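PDB 4IGB: LPXTG cell wall surface protein from Streptococcus gordonii, which is a peptidoglycan-anchored surface protein whose two N-terminal domains, the part in this model, probably serve in adhesion of the bacterium to host surfaces. Local coordinates for residues K314-V319 and D388-Y393; S332-Q337 and T373-P378; D203-K208 and S275-S280; Y57-G62 and M166-W171; N101-D106 and I180-G185. All coordinates share one frame; numbering follows the deposited sequence.

Contact 1: residues K314-V319 and D388-Y393; sequences KATFKV and DIIITY
Ala315 faces Ile391, and Phe317 faces Ile389, as the two hydrogen-bonded pairs of an antiparallel ladder in the N2 domain, a beta-rich domain of the adhesin clan. Four backbone bonds tie the strands; the shortest runs from Phe317 N to Ile389 O at 2.7 Å. That same oxygen also lies at the edge of the Phe317 ring, near its plane, with CD2 3.3 Å away. The ring's CE2 then meets CD1 of Ile391 at 3.7 Å, and on the same face Ile391 lays its CG2 over the rim of the Tyr393 ring. Strands 333-338 and 409-417 close over this side, bringing Met335, Val413 and Leu415 against it, so it belongs to the domain core. The face carrying Lys314, Thr316, Ile390 and Thr392 is more open. Here Thr316 and Ile390 run side by side, while the extended Lys314 chain passes CE within 3.8 Å of Ile390 CG2. Beyond the strand ends, Asp388 keeps CG beside its own backbone N (chi1 -73°), which leaves OD1 near Lys318 CA. A water finishes the join, giving a proton to Asp388 OD1 at 2.7 Å and accepting from Val319 N at 2.9 Å.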
# COMPACT_ATOMS: atom_id res chain seq x y z
N LYS B 314 22.78 -5.03 -20.73
CA LYS B 314 21.81 -6.12 -20.79
C LYS B 314 20.92 -6.03 -19.58
O LYS B 314 21.39 -6.08 -18.44
CB LYS B 314 22.52 -7.47 -20.81
CG LYS B 314 21.58 -8.66 -21.05
CD LYS B 314 22.37 -9.98 -21.05
CE LYS B 314 21.46 -11.20 -21.22
NZ LYS B 314 22.20 -12.48 -21.00
N ALA B 315 19.63 -5.88 -19.82
CA ALA B 315 18.67 -5.80 -18.73
C ALA B 315 17.66 -6.92 -18.80
O ALA B 315 17.02 -7.14 -19.84
CB ALA B 315 17.97 -4.45 -18.73
N THR B 316 17.50 -7.62 -17.69
CA THR B 316 16.56 -8.72 -17.61
C THR B 316 15.41 -8.37 -16.69
O THR B 316 15.61 -8.10 -15.51
CB THR B 316 17.26 -9.95 -17.08
OG1 THR B 316 18.37 -10.25 -17.94
CG2 THR B 316 16.30 -11.14 -17.01
N PHE B 317 14.20 -8.37 -17.23
CA PHE B 317 13.04 -7.92 -16.45
C PHE B 317 12.15 -9.09 -16.10
O PHE B 317 11.60 -9.74 -16.98
CB PHE B 317 12.25 -6.86 -17.24
CG PHE B 317 13.07 -5.66 -17.62
CD1 PHE B 317 13.11 -4.55 -16.80
CD2 PHE B 317 13.80 -5.64 -18.80
CE1 PHE B 317 13.88 -3.43 -17.14
CE2 PHE B 317 14.56 -4.53 -19.15
CZ PHE B 317 14.60 -3.42 -18.31
N LYS B 318 11.97 -9.35 -14.81
CA LYS B 318 11.00 -10.35 -14.39
C LYS B 318 9.62 -9.72 -14.39
O LYS B 318 9.43 -8.62 -13.87
CB LYS B 318 11.35 -10.94 -13.02
CG LYS B 318 10.36 -11.99 -12.47
CD LYS B 318 9.06 -11.34 -11.99
CE LYS B 318 8.64 -11.79 -10.60
NZ LYS B 318 8.63 -13.26 -10.35
N VAL B 319 8.65 -10.43 -14.97
CA VAL B 319 7.29 -9.94 -15.07
C VAL B 319 6.42 -10.45 -13.92
O VAL B 319 6.29 -11.65 -13.71
CB VAL B 319 6.67 -10.39 -16.42
CG1 VAL B 319 5.24 -9.93 -16.52
CG2 VAL B 319 7.50 -9.87 -17.59
N ASP B 388 10.77 -13.81 -18.53
CA ASP B 388 11.54 -12.57 -18.43
C ASP B 388 11.64 -11.89 -19.78
O ASP B 388 11.71 -12.54 -20.82
CB ASP B 388 12.96 -12.88 -17.95
CG ASP B 388 13.03 -13.25 -16.48
OD1 ASP B 388 11.99 -13.31 -15.79
OD2 ASP B 388 14.17 -13.50 -16.02
N ILE B 389 11.67 -10.56 -19.76
CA ILE B 389 11.93 -9.80 -20.97
C ILE B 389 13.35 -9.30 -20.87
O ILE B 389 13.74 -8.79 -19.84
CB ILE B 389 10.95 -8.63 -21.11
CG1 ILE B 389 9.52 -9.18 -21.16
CG2 ILE B 389 11.32 -7.76 -22.31
CD1 ILE B 389 8.44 -8.11 -21.19
N ILE B 390 14.12 -9.48 -21.94
CA ILE B 390 15.54 -9.14 -21.92
C ILE B 390 15.79 -8.07 -22.95
O ILE B 390 15.53 -8.27 -24.14
CB ILE B 390 16.42 -10.34 -22.32
CG1 ILE B 390 15.93 -11.63 -21.66
CG2 ILE B 390 17.88 -10.07 -22.02
CD1 ILE B 390 15.88 -11.57 -20.19
N ILE B 391 16.32 -6.93 -22.52
CA ILE B 391 16.60 -5.85 -23.46
C ILE B 391 18.08 -5.58 -23.49
O ILE B 391 18.70 -5.34 -22.44
CB ILE B 391 15.86 -4.56 -23.10
CG1 ILE B 391 14.36 -4.82 -22.98
CG2 ILE B 391 16.17 -3.48 -24.12
CD1 ILE B 391 13.59 -3.62 -22.57
N THR B 392 18.65 -5.61 -24.68
CA THR B 392 20.07 -5.34 -24.84
C THR B 392 20.28 -4.01 -25.56
O THR B 392 19.87 -3.85 -26.70
CB THR B 392 20.75 -6.50 -25.59
OG1 THR B 392 20.46 -7.71 -24.89
CG2 THR B 392 22.25 -6.30 -25.63
N TYR B 393 20.92 -3.06 -24.88
CA TYR B 393 21.13 -1.73 -25.44
C TYR B 393 22.57 -1.54 -25.88
O TYR B 393 23.50 -1.67 -25.07
CB TYR B 393 20.84 -0.65 -24.40
CG TYR B 393 19.50 -0.75 -23.69
CD1 TYR B 393 18.41 -0.01 -24.12
CD2 TYR B 393 19.35 -1.54 -22.55
CE1 TYR B 393 17.20 -0.07 -23.45
CE2 TYR B 393 18.13 -1.59 -21.87
CZ TYR B 393 17.07 -0.86 -22.33
OH TYR B 393 15.86 -0.91 -21.67
O HOH W 1 9.33 -13.15 -15.78

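Contact 2: residues S332-Q337 and T373-P378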
# COMPACT_ATOMS: atom_id res chain seq x y z
N SER B 332 -0.19 -1.48 -18.88
CA SER B 332 1.03 -1.09 -19.58
C SER B 332 2.26 -1.68 -18.90
O SER B 332 2.31 -1.84 -17.67
CB SER B 332 1.16 0.43 -19.63
OG SER B 332 1.42 0.92 -18.33
N ILE B 333 3.27 -2.00 -19.71
CA ILE B 333 4.57 -2.35 -19.20
C ILE B 333 5.61 -1.61 -20.02
O ILE B 333 5.57 -1.66 -21.25
CB ILE B 333 4.85 -3.85 -19.29
CG1 ILE B 333 3.88 -4.64 -18.40
CG2 ILE B 333 6.29 -4.15 -18.91
CD1 ILE B 333 4.00 -6.19 -18.58
N GLU B 334 6.52 -0.92 -19.35
CA GLU B 334 7.55 -0.15 -20.03
C GLU B 334 8.85 -0.29 -19.27
O GLU B 334 8.86 -0.57 -18.07
CB GLU B 334 7.14 1.32 -20.12
CG GLU B 334 5.73 1.52 -20.66
CD GLU B 334 5.34 3.00 -20.78
OE1 GLU B 334 6.15 3.88 -20.39
OE2 GLU B 334 4.21 3.27 -21.27
N MET B 335 9.95 -0.11 -19.98
CA MET B 335 11.27 -0.10 -19.38
C MET B 335 11.91 1.20 -19.83
O MET B 335 11.92 1.51 -21.03
CB MET B 335 12.10 -1.28 -19.87
CG MET B 335 11.47 -2.64 -19.58
SD MET B 335 10.05 -2.96 -20.62
CE MET B 335 9.91 -4.75 -20.40
N VAL B 336 12.41 1.96 -18.86
CA VAL B 336 12.95 3.28 -19.11
C VAL B 336 14.44 3.26 -18.86
O VAL B 336 14.88 2.97 -17.75
CB VAL B 336 12.35 4.33 -18.14
CG1 VAL B 336 13.02 5.68 -18.34
CG2 VAL B 336 10.85 4.45 -18.32
N GLN B 337 15.21 3.55 -19.90
CA GLN B 337 16.66 3.71 -19.78
C GLN B 337 17.00 5.19 -19.85
O GLN B 337 16.29 5.98 -20.47
CB GLN B 337 17.38 3.01 -20.93
CG GLN B 337 18.14 1.76 -20.56
CD GLN B 337 19.36 2.01 -19.67
OE1 GLN B 337 19.54 3.09 -19.11
NE2 GLN B 337 20.21 0.98 -19.54
N THR B 373 12.85 4.62 -24.05
CA THR B 373 11.78 3.91 -23.38
C THR B 373 11.20 2.81 -24.25
O THR B 373 10.79 3.05 -25.38
CB THR B 373 10.66 4.86 -22.95
OG1 THR B 373 11.18 5.79 -21.99
CG2 THR B 373 9.49 4.10 -22.32
N VAL B 374 11.18 1.59 -23.72
CA VAL B 374 10.54 0.49 -24.42
C VAL B 374 9.16 0.24 -23.82
O VAL B 374 9.02 0.10 -22.61
CB VAL B 374 11.38 -0.79 -24.34
CG1 VAL B 374 10.59 -1.97 -24.93
CG2 VAL B 374 12.69 -0.59 -25.06
N LYS B 375 8.15 0.18 -24.69
CA LYS B 375 6.78 -0.04 -24.26
C LYS B 375 6.27 -1.29 -24.94
O LYS B 375 6.24 -1.36 -26.17
CB LYS B 375 5.89 1.14 -24.67
CG LYS B 375 6.44 2.51 -24.26
CD LYS B 375 5.49 3.64 -24.67
CE LYS B 375 6.11 5.01 -24.37
NZ LYS B 375 5.08 6.09 -24.35
N MET B 376 5.87 -2.28 -24.14
CA MET B 376 5.28 -3.49 -24.69
C MET B 376 3.93 -3.10 -25.25
O MET B 376 3.26 -2.26 -24.67
CB MET B 376 5.14 -4.58 -23.63
CG MET B 376 6.41 -4.80 -22.81
SD MET B 376 7.90 -4.99 -23.83
CE MET B 376 7.56 -6.54 -24.69
N THR B 377 3.54 -3.68 -26.38
CA THR B 377 2.26 -3.37 -26.99
C THR B 377 1.10 -4.07 -26.28
O THR B 377 1.30 -5.05 -25.56
CB THR B 377 2.21 -3.84 -28.45
OG1 THR B 377 2.42 -5.26 -28.48
CG2 THR B 377 3.27 -3.15 -29.28
N PRO B 378 -0.12 -3.56 -26.50
CA PRO B 378 -1.32 -4.22 -25.98
C PRO B 378 -1.38 -5.69 -26.41
O PRO B 378 -1.72 -6.55 -25.58
CB PRO B 378 -2.46 -3.41 -26.62
CG PRO B 378 -1.86 -2.03 -26.80
CD PRO B 378 -0.42 -2.27 -27.14
O HOH W 2 2.73 -0.94 -22.34
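Glu334 and Lys375 stand side by side and point the same way, a non-hydrogen-bonded pair in an antiparallel ladder of the N2 domain's beta sheet. Both chains are extended beyond CG, so they touch along their methylenes, with Lys375 CG 3.7 Å from Glu334 CD. Their charged ends stay apart: Glu334 OE2 is 4.3 Å from Lys375 NZ, beyond salt-bridge distance, and the ammonium instead pairs with Glu366 on strand 363-368. Val336 and Thr373 form the next pair on this face and also lie alongside each other, the valine methyls facing the threonine OG1.

The other face is apolar, and its side chains are set at a slant. Met335 bends at chi2 (72°), which runs CG-SD along the strand toward Ile333 and turns CE away from the sheet, to within 4.0 Å of Met376 SD. Met376 is itself folded at chi2 and chi3, and its CG rests against Ile333 CG2. Strands 310-317 and 389-397 close over this face.

Between the faces, Met335 and Val374 exchange two backbone bonds. Met376 N adds a third to Ile333 O. Where the strands begin to part, a water takes over, accepting from Ile333 N at 2.9 Å and donating to Met376 O at 2.7 Å.

Contact 3: residues D203-K208 and S275-S280; sequences DANNLK and STETCS
Asp203 OD2 accepts the backbone N-H of Glu277 at 2.9 Å, while the other oxygen of this carboxylate, OD1, is gripped by two amides of its own loop. Asn205 N reaches OD1 at 2.8 Å from well above the carboxylate plane, closing an Asx turn. Leu207 N comes from the opposite face, on the syn side. The carboxylate is thus fixed in its rotation, and OD2 is left to look across at the 275-280 loop, where Glu277 N meets it on the anti side. The aspartate's chi1 of 67° sets CG between the backbone N and carbonyl carbon, which turns OD1 into its own loop and OD2 toward the 275-280 loop.

Glu277 runs out extended past Asp203, its CG 3.2 Å from Asp203 OD2. The two carboxylates stand nearly perpendicular, 81° between their planes. Asn205 ND2 lies beside both and gives a weak bond, at 3.3 Å, to Glu277 OE1. Further along the loop, Leu207 places CB beside Thr276, whose CG2 reaches back to Leu207 O. A water donates to both Lys208 O and Ser275 O.

On its own side, Thr276 shapes the receiving loop: OG1 accepts Thr278 N in an ST turn, and Asn154 binds Thr276 O from outside. These two loops of the N1 domain lack a mutual beta ladder, and the strongest direct bond between them is to one buttressed carboxylate. Its three backbone N-H donors would probably favour the ionised form, and the asparagine amide may soften the nearness of a second acid.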
# COMPACT_ATOMS: atom_id res chain seq x y z
N ASP B 203 -25.56 -3.63 13.47
CA ASP B 203 -26.22 -3.75 14.77
C ASP B 203 -27.71 -3.43 14.67
O ASP B 203 -28.23 -3.19 13.58
CB ASP B 203 -25.52 -2.89 15.84
CG ASP B 203 -25.65 -1.39 15.59
OD1 ASP B 203 -26.44 -0.98 14.71
OD2 ASP B 203 -24.97 -0.61 16.31
N ALA B 204 -28.40 -3.43 15.81
CA ALA B 204 -29.83 -3.12 15.83
C ALA B 204 -30.13 -1.62 15.76
O ALA B 204 -31.28 -1.22 15.76
CB ALA B 204 -30.51 -3.74 17.06
N ASN B 205 -29.09 -0.79 15.71
CA ASN B 205 -29.28 0.64 15.50
C ASN B 205 -29.28 0.91 14.00
O ASN B 205 -29.30 2.06 13.55
CB ASN B 205 -28.17 1.45 16.16
CG ASN B 205 -27.90 1.03 17.59
OD1 ASN B 205 -28.77 1.18 18.46
ND2 ASN B 205 -26.71 0.50 17.85
N ASN B 206 -29.24 -0.19 13.25
CA ASN B 206 -29.00 -0.17 11.81
C ASN B 206 -27.77 0.63 11.40
O ASN B 206 -27.70 1.20 10.31
CB ASN B 206 -30.23 0.31 11.03
CG ASN B 206 -30.30 -0.28 9.64
OD1 ASN B 206 -29.94 -1.45 9.42
ND2 ASN B 206 -30.74 0.52 8.67
N LEU B 207 -26.79 0.67 12.30
CA LEU B 207 -25.46 1.15 11.94
C LEU B 207 -24.78 0.02 11.19
O LEU B 207 -25.04 -1.15 11.44
CB LEU B 207 -24.66 1.52 13.18
CG LEU B 207 -25.20 2.72 13.93
CD1 LEU B 207 -24.48 2.88 15.27
CD2 LEU B 207 -25.05 3.95 13.06
N LYS B 208 -23.89 0.37 10.28
CA LYS B 208 -23.21 -0.65 9.49
C LYS B 208 -21.72 -0.35 9.42
O LYS B 208 -21.32 0.78 9.19
CB LYS B 208 -23.79 -0.67 8.08
CG LYS B 208 -25.30 -0.89 8.04
CD LYS B 208 -25.91 -0.48 6.71
CE LYS B 208 -27.41 -0.78 6.67
NZ LYS B 208 -28.07 -0.20 5.46
N SER B 275 -17.74 2.43 12.80
CA SER B 275 -18.15 1.21 13.50
C SER B 275 -19.65 1.17 13.73
O SER B 275 -20.37 2.13 13.46
CB SER B 275 -17.46 1.10 14.86
OG SER B 275 -18.00 2.04 15.79
N THR B 276 -20.10 0.04 14.24
CA THR B 276 -21.43 -0.07 14.82
C THR B 276 -21.26 0.26 16.30
O THR B 276 -20.23 0.78 16.72
CB THR B 276 -21.94 -1.50 14.66
OG1 THR B 276 -21.07 -2.37 15.39
CG2 THR B 276 -21.90 -1.90 13.20
N GLU B 277 -22.27 -0.06 17.10
CA GLU B 277 -22.19 0.16 18.54
C GLU B 277 -21.04 -0.66 19.10
O GLU B 277 -20.54 -0.38 20.18
CB GLU B 277 -23.49 -0.25 19.23
CG GLU B 277 -23.76 -1.73 19.10
CD GLU B 277 -25.03 -2.18 19.80
OE1 GLU B 277 -25.71 -1.35 20.44
OE2 GLU B 277 -25.35 -3.39 19.71
N THR B 278 -20.64 -1.70 18.37
CA THR B 278 -19.49 -2.49 18.80
C THR B 278 -18.90 -3.37 17.69
O THR B 278 -19.35 -4.48 17.46
CB THR B 278 -19.78 -3.35 20.07
OG1 THR B 278 -18.61 -4.10 20.43
CG2 THR B 278 -20.95 -4.32 19.85
N CYS B 279 -17.87 -2.86 17.01
CA CYS B 279 -17.13 -3.69 16.07
C CYS B 279 -15.78 -3.06 15.78
O CYS B 279 -15.53 -1.92 16.14
CB CYS B 279 -17.90 -3.90 14.76
SG CYS B 279 -17.99 -2.45 13.66
N SER B 280 -14.91 -3.84 15.16
CA SER B 280 -13.62 -3.32 14.77
C SER B 280 -13.14 -4.10 13.56
O SER B 280 -13.69 -5.16 13.23
CB SER B 280 -12.62 -3.46 15.92
OG SER B 280 -12.34 -4.82 16.19
O HOH W 3 -20.69 2.96 10.88

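Contact 4: residues Y57-G62 and M166-W171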
# COMPACT_ATOMS: atom_id res chain seq x y z
N TYR B 57 -11.34 -9.72 25.51
CA TYR B 57 -12.10 -9.15 24.41
C TYR B 57 -13.44 -8.56 24.85
O TYR B 57 -14.31 -9.27 25.35
CB TYR B 57 -12.33 -10.18 23.31
CG TYR B 57 -13.09 -9.63 22.12
CD1 TYR B 57 -12.43 -8.98 21.09
CD2 TYR B 57 -14.47 -9.77 22.04
CE1 TYR B 57 -13.12 -8.47 20.01
CE2 TYR B 57 -15.17 -9.27 20.96
CZ TYR B 57 -14.49 -8.62 19.95
OH TYR B 57 -15.19 -8.12 18.87
N GLU B 58 -13.59 -7.26 24.66
CA GLU B 58 -14.86 -6.56 24.91
C GLU B 58 -15.25 -6.34 26.39
O GLU B 58 -15.65 -5.24 26.77
CB GLU B 58 -16.02 -7.23 24.16
CG GLU B 58 -17.35 -6.51 24.39
CD GLU B 58 -18.43 -6.92 23.41
OE1 GLU B 58 -18.33 -8.02 22.83
OE2 GLU B 58 -19.37 -6.12 23.22
N TYR B 59 -15.14 -7.39 27.20
CA TYR B 59 -15.48 -7.34 28.62
C TYR B 59 -14.41 -8.03 29.44
O TYR B 59 -13.84 -9.02 29.01
CB TYR B 59 -16.82 -8.03 28.89
CG TYR B 59 -18.00 -7.42 28.19
CD1 TYR B 59 -18.53 -6.20 28.60
CD2 TYR B 59 -18.62 -8.08 27.12
CE1 TYR B 59 -19.62 -5.64 27.96
CE2 TYR B 59 -19.71 -7.52 26.48
CZ TYR B 59 -20.21 -6.30 26.90
OH TYR B 59 -21.29 -5.74 26.27
N LEU B 60 -14.15 -7.51 30.64
CA LEU B 60 -13.20 -8.15 31.55
C LEU B 60 -13.53 -9.63 31.76
O LEU B 60 -12.64 -10.48 31.76
CB LEU B 60 -13.19 -7.42 32.89
CG LEU B 60 -12.17 -7.94 33.89
CD1 LEU B 60 -10.79 -8.10 33.24
CD2 LEU B 60 -12.10 -7.00 35.09
N SER B 61 -14.82 -9.93 31.93
CA SER B 61 -15.24 -11.32 32.11
C SER B 61 -15.00 -12.13 30.83
O SER B 61 -15.04 -13.35 30.85
CB SER B 61 -16.72 -11.39 32.52
OG SER B 61 -17.57 -10.97 31.46
N GLY B 62 -14.76 -11.43 29.73
CA GLY B 62 -14.55 -12.08 28.45
C GLY B 62 -13.32 -12.97 28.42
O GLY B 62 -12.50 -12.94 29.34
N MET B 166 -15.82 2.38 27.89
CA MET B 166 -17.26 2.27 27.68
C MET B 166 -17.63 1.27 26.59
O MET B 166 -17.00 1.24 25.53
CB MET B 166 -17.84 3.63 27.28
CG MET B 166 -17.72 4.67 28.35
SD MET B 166 -18.51 6.21 27.82
CE MET B 166 -18.23 7.18 29.29
N ASN B 167 -18.66 0.47 26.86
CA ASN B 167 -19.21 -0.43 25.85
C ASN B 167 -20.48 0.14 25.24
O ASN B 167 -21.42 0.51 25.95
CB ASN B 167 -19.53 -1.80 26.46
CG ASN B 167 -18.29 -2.54 26.89
OD1 ASN B 167 -17.84 -2.40 28.03
ND2 ASN B 167 -17.73 -3.34 25.98
N LYS B 168 -20.52 0.20 23.92
CA LYS B 168 -21.74 0.55 23.22
C LYS B 168 -22.27 1.89 23.65
O LYS B 168 -23.48 2.07 23.77
CB LYS B 168 -22.81 -0.52 23.46
CG LYS B 168 -22.41 -1.90 22.98
CD LYS B 168 -23.39 -2.96 23.50
CE LYS B 168 -22.97 -4.35 23.10
NZ LYS B 168 -23.85 -5.37 23.73
N ALA B 169 -21.37 2.84 23.87
CA ALA B 169 -21.75 4.21 24.23
C ALA B 169 -21.67 5.17 23.04
O ALA B 169 -22.52 6.06 22.88
CB ALA B 169 -20.89 4.71 25.37
N PHE B 170 -20.64 5.02 22.21
CA PHE B 170 -20.50 5.82 21.00
C PHE B 170 -20.08 4.90 19.87
O PHE B 170 -19.30 3.97 20.09
CB PHE B 170 -19.39 6.87 21.13
CG PHE B 170 -19.58 7.86 22.25
CD1 PHE B 170 -20.05 9.14 21.99
CD2 PHE B 170 -19.23 7.54 23.55
CE1 PHE B 170 -20.21 10.05 23.00
CE2 PHE B 170 -19.38 8.45 24.56
CZ PHE B 170 -19.88 9.71 24.29
N TRP B 171 -20.56 5.15 18.65
CA TRP B 171 -19.90 4.55 17.50
C TRP B 171 -18.83 5.53 17.02
O TRP B 171 -18.91 6.73 17.34
CB TRP B 171 -20.87 4.14 16.38
CG TRP B 171 -21.73 5.24 15.79
CD1 TRP B 171 -22.90 5.74 16.29
CD2 TRP B 171 -21.52 5.94 14.54
NE1 TRP B 171 -23.42 6.70 15.45
CE2 TRP B 171 -22.58 6.85 14.37
CE3 TRP B 171 -20.51 5.89 13.56
CZ2 TRP B 171 -22.67 7.70 13.27
CZ3 TRP B 171 -20.61 6.73 12.47
CH2 TRP B 171 -21.68 7.62 12.33
O HOH W 4 -15.47 -3.60 28.92
O HOH W 5 -18.86 -3.22 23.54
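Asn167 reaches from its loop toward the 57-62 turn, and its amide does most of the joining. At the root, CB sits 4.1 Å from CE1 of Tyr59. With CG beside the backbone N (chi1 -66°), the amide carbon moves in to 3.5 Å from the same CE1, and amide and ring planes lie only 25° apart. A water lies within hydrogen-bonding distance of both OD1 and Glu58 O. ND2, at the tip, makes the direct bond: it donates to Glu58 O at 2.9 Å with an N-H...O angle of 165°. That oxygen lies close to the amide plane. A second water accepts from ND2 at 2.7 Å and donates to Glu58 OE2, so backbone and side chain of Glu58 are both tied to this one amide.

Glu58 also lays its CG over a face of the Tyr59 ring. Lys168 crosses that ring's far end at about a right angle, with NZ 3.6 Å from Tyr59 OH.

In helix 122-129, Glu127 accepts from Asn167 N and Gln123 donates to Asn167 O, while the Glu58 backbone is hydrogen-bonded to that of Pro156. The contact therefore links the loop between strands 56-57 and 68-75 to the lead-in of strand 170-182 in the N1 domain, with helix 122-129 beside that lead-in.

Contact 5: residues N101-D106 and I180-G185; sequences NGKQVD and IRYADG
The extended Lys103 chain crosses one face of the Tyr182 ring at about a right angle, the close-packed end of the contact. Its CD sits over the ring centre, 3.6 Å from the centroid and 3° off the normal, a CH-pi contact. NZ runs on to 4.5 Å from the ring centroid, an off-centre cation-pi contact, and is hydrogen-bonded to Thr186. Val105 CG2 meets Tyr182 CD1 at 3.9 Å. The hydroxyl is bonded to Asp189 and takes a weak bond from Asn101 ND2.

Here strand 103-118 begins and strand 170-182 ends, antiparallel neighbours in the eight-stranded sheet of the N1 domain. Asp106 N to Arg181 O, at 2.8 Å and 176°, and the return bond from Arg181 N hold the ladder. Gln104 NE2 meets the syn lone pair of Asp106 OD1 at 3.0 Å, and Asn96 N of strand 84-100 also donates there. Ala183 N still reaches Gln104 O as strand 170-182 enters a type I turn.

That turn is the looser, exposed side. A water accepts from Asp184 N and donates to Gln104 O. Asp184 OD2 merely approaches Lys103 CE, at 3.4 Å, while OD1 is hydrogen-bonded to Thr186.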
# COMPACT_ATOMS: atom_id res chain seq x y z
N ASN B 101 13.84 -2.81 -2.58
CA ASN B 101 14.79 -2.27 -3.57
C ASN B 101 16.06 -1.78 -2.89
O ASN B 101 16.57 -0.71 -3.24
CB ASN B 101 14.16 -1.11 -4.37
CG ASN B 101 12.95 -1.53 -5.20
OD1 ASN B 101 12.90 -2.63 -5.76
ND2 ASN B 101 11.96 -0.64 -5.28
N GLY B 102 16.56 -2.55 -1.92
CA GLY B 102 17.73 -2.18 -1.15
C GLY B 102 17.50 -1.10 -0.10
O GLY B 102 18.41 -0.78 0.68
N LYS B 103 16.29 -0.54 -0.05
CA LYS B 103 16.01 0.61 0.83
C LYS B 103 15.09 0.27 2.01
O LYS B 103 14.08 -0.42 1.86
CB LYS B 103 15.37 1.75 0.02
CG LYS B 103 16.27 2.34 -1.07
CD LYS B 103 15.47 3.31 -1.94
CE LYS B 103 16.36 4.28 -2.69
NZ LYS B 103 15.53 5.10 -3.63
N GLN B 104 15.44 0.78 3.18
CA GLN B 104 14.54 0.68 4.33
C GLN B 104 13.29 1.55 4.15
O GLN B 104 13.36 2.71 3.72
CB GLN B 104 15.26 1.09 5.62
CG GLN B 104 14.32 1.27 6.81
CD GLN B 104 15.05 1.74 8.05
OE1 GLN B 104 16.22 1.41 8.26
NE2 GLN B 104 14.37 2.53 8.89
N VAL B 105 12.14 0.96 4.49
CA VAL B 105 10.85 1.62 4.39
C VAL B 105 10.27 1.84 5.78
O VAL B 105 10.35 0.96 6.64
CB VAL B 105 9.86 0.79 3.54
CG1 VAL B 105 8.49 1.48 3.46
CG2 VAL B 105 10.42 0.55 2.15
N ASP B 106 9.72 3.03 5.99
CA ASP B 106 8.98 3.36 7.21
C ASP B 106 7.50 3.59 6.91
O ASP B 106 7.14 3.96 5.79
CB ASP B 106 9.54 4.61 7.90
CG ASP B 106 11.02 4.49 8.21
OD1 ASP B 106 11.47 3.41 8.61
OD2 ASP B 106 11.72 5.50 8.02
N ILE B 180 3.76 5.20 3.36
CA ILE B 180 5.05 4.52 3.40
C ILE B 180 6.09 5.41 2.74
O ILE B 180 5.78 6.15 1.81
CB ILE B 180 5.00 3.15 2.71
CG1 ILE B 180 4.33 3.25 1.33
CG2 ILE B 180 4.24 2.17 3.58
CD1 ILE B 180 4.37 1.93 0.51
N ARG B 181 7.33 5.32 3.21
CA ARG B 181 8.35 6.31 2.88
C ARG B 181 9.72 5.64 2.97
O ARG B 181 9.99 4.94 3.94
CB ARG B 181 8.26 7.41 3.94
CG ARG B 181 8.73 8.77 3.54
CD ARG B 181 8.64 9.74 4.73
NE ARG B 181 7.28 10.22 5.00
CZ ARG B 181 6.98 11.01 6.03
NH1 ARG B 181 7.92 11.39 6.89
NH2 ARG B 181 5.73 11.41 6.22
N TYR B 182 10.58 5.84 1.98
CA TYR B 182 11.97 5.43 2.16
C TYR B 182 12.64 6.25 3.29
O TYR B 182 12.61 7.49 3.29
CB TYR B 182 12.77 5.59 0.86
CG TYR B 182 12.36 4.64 -0.26
CD1 TYR B 182 12.20 3.29 -0.03
CD2 TYR B 182 12.12 5.12 -1.55
CE1 TYR B 182 11.83 2.42 -1.06
CE2 TYR B 182 11.75 4.28 -2.58
CZ TYR B 182 11.60 2.92 -2.33
OH TYR B 182 11.23 2.06 -3.36
N ALA B 183 13.28 5.55 4.21
CA ALA B 183 13.96 6.21 5.31
C ALA B 183 15.10 7.09 4.80
O ALA B 183 15.40 8.12 5.39
CB ALA B 183 14.48 5.19 6.30
N ASP B 184 15.74 6.69 3.70
CA ASP B 184 16.91 7.44 3.23
C ASP B 184 16.57 8.81 2.61
O ASP B 184 17.47 9.62 2.35
CB ASP B 184 17.80 6.60 2.29
CG ASP B 184 17.13 6.28 0.96
OD1 ASP B 184 16.04 6.83 0.68
OD2 ASP B 184 17.70 5.49 0.19
N GLY B 185 15.29 9.06 2.39
CA GLY B 185 14.85 10.37 1.91
C GLY B 185 14.73 10.50 0.41
O GLY B 185 14.41 11.58 -0.11
O HOH W 6 15.52 4.06 2.61

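Overall arrangement
Along the chain, contacts 5 and 4 interleave, contact 3 follows within the same N1 domain, and contacts 1 and 2 come last, in N2. Contact 2 is nested inside the loop closed by contact 1; their centres are about 11 Å apart, and Met335 and Gln337 pack on residues of contact 1, so together they build one N2 core. Contacts 3 and 4 touch through Trp171 and Leu207, with centres about 13 Å apart. Strand 170-182 runs from contact 4 to contact 5, whose centres are about 38 Å apart. Contact 5 lies nearer N2, about 11 Å from contact 1 between nearest atoms. Contacts 1 and 4 are about 56 Å apart between centres, reflecting an elongated two-domain molecule.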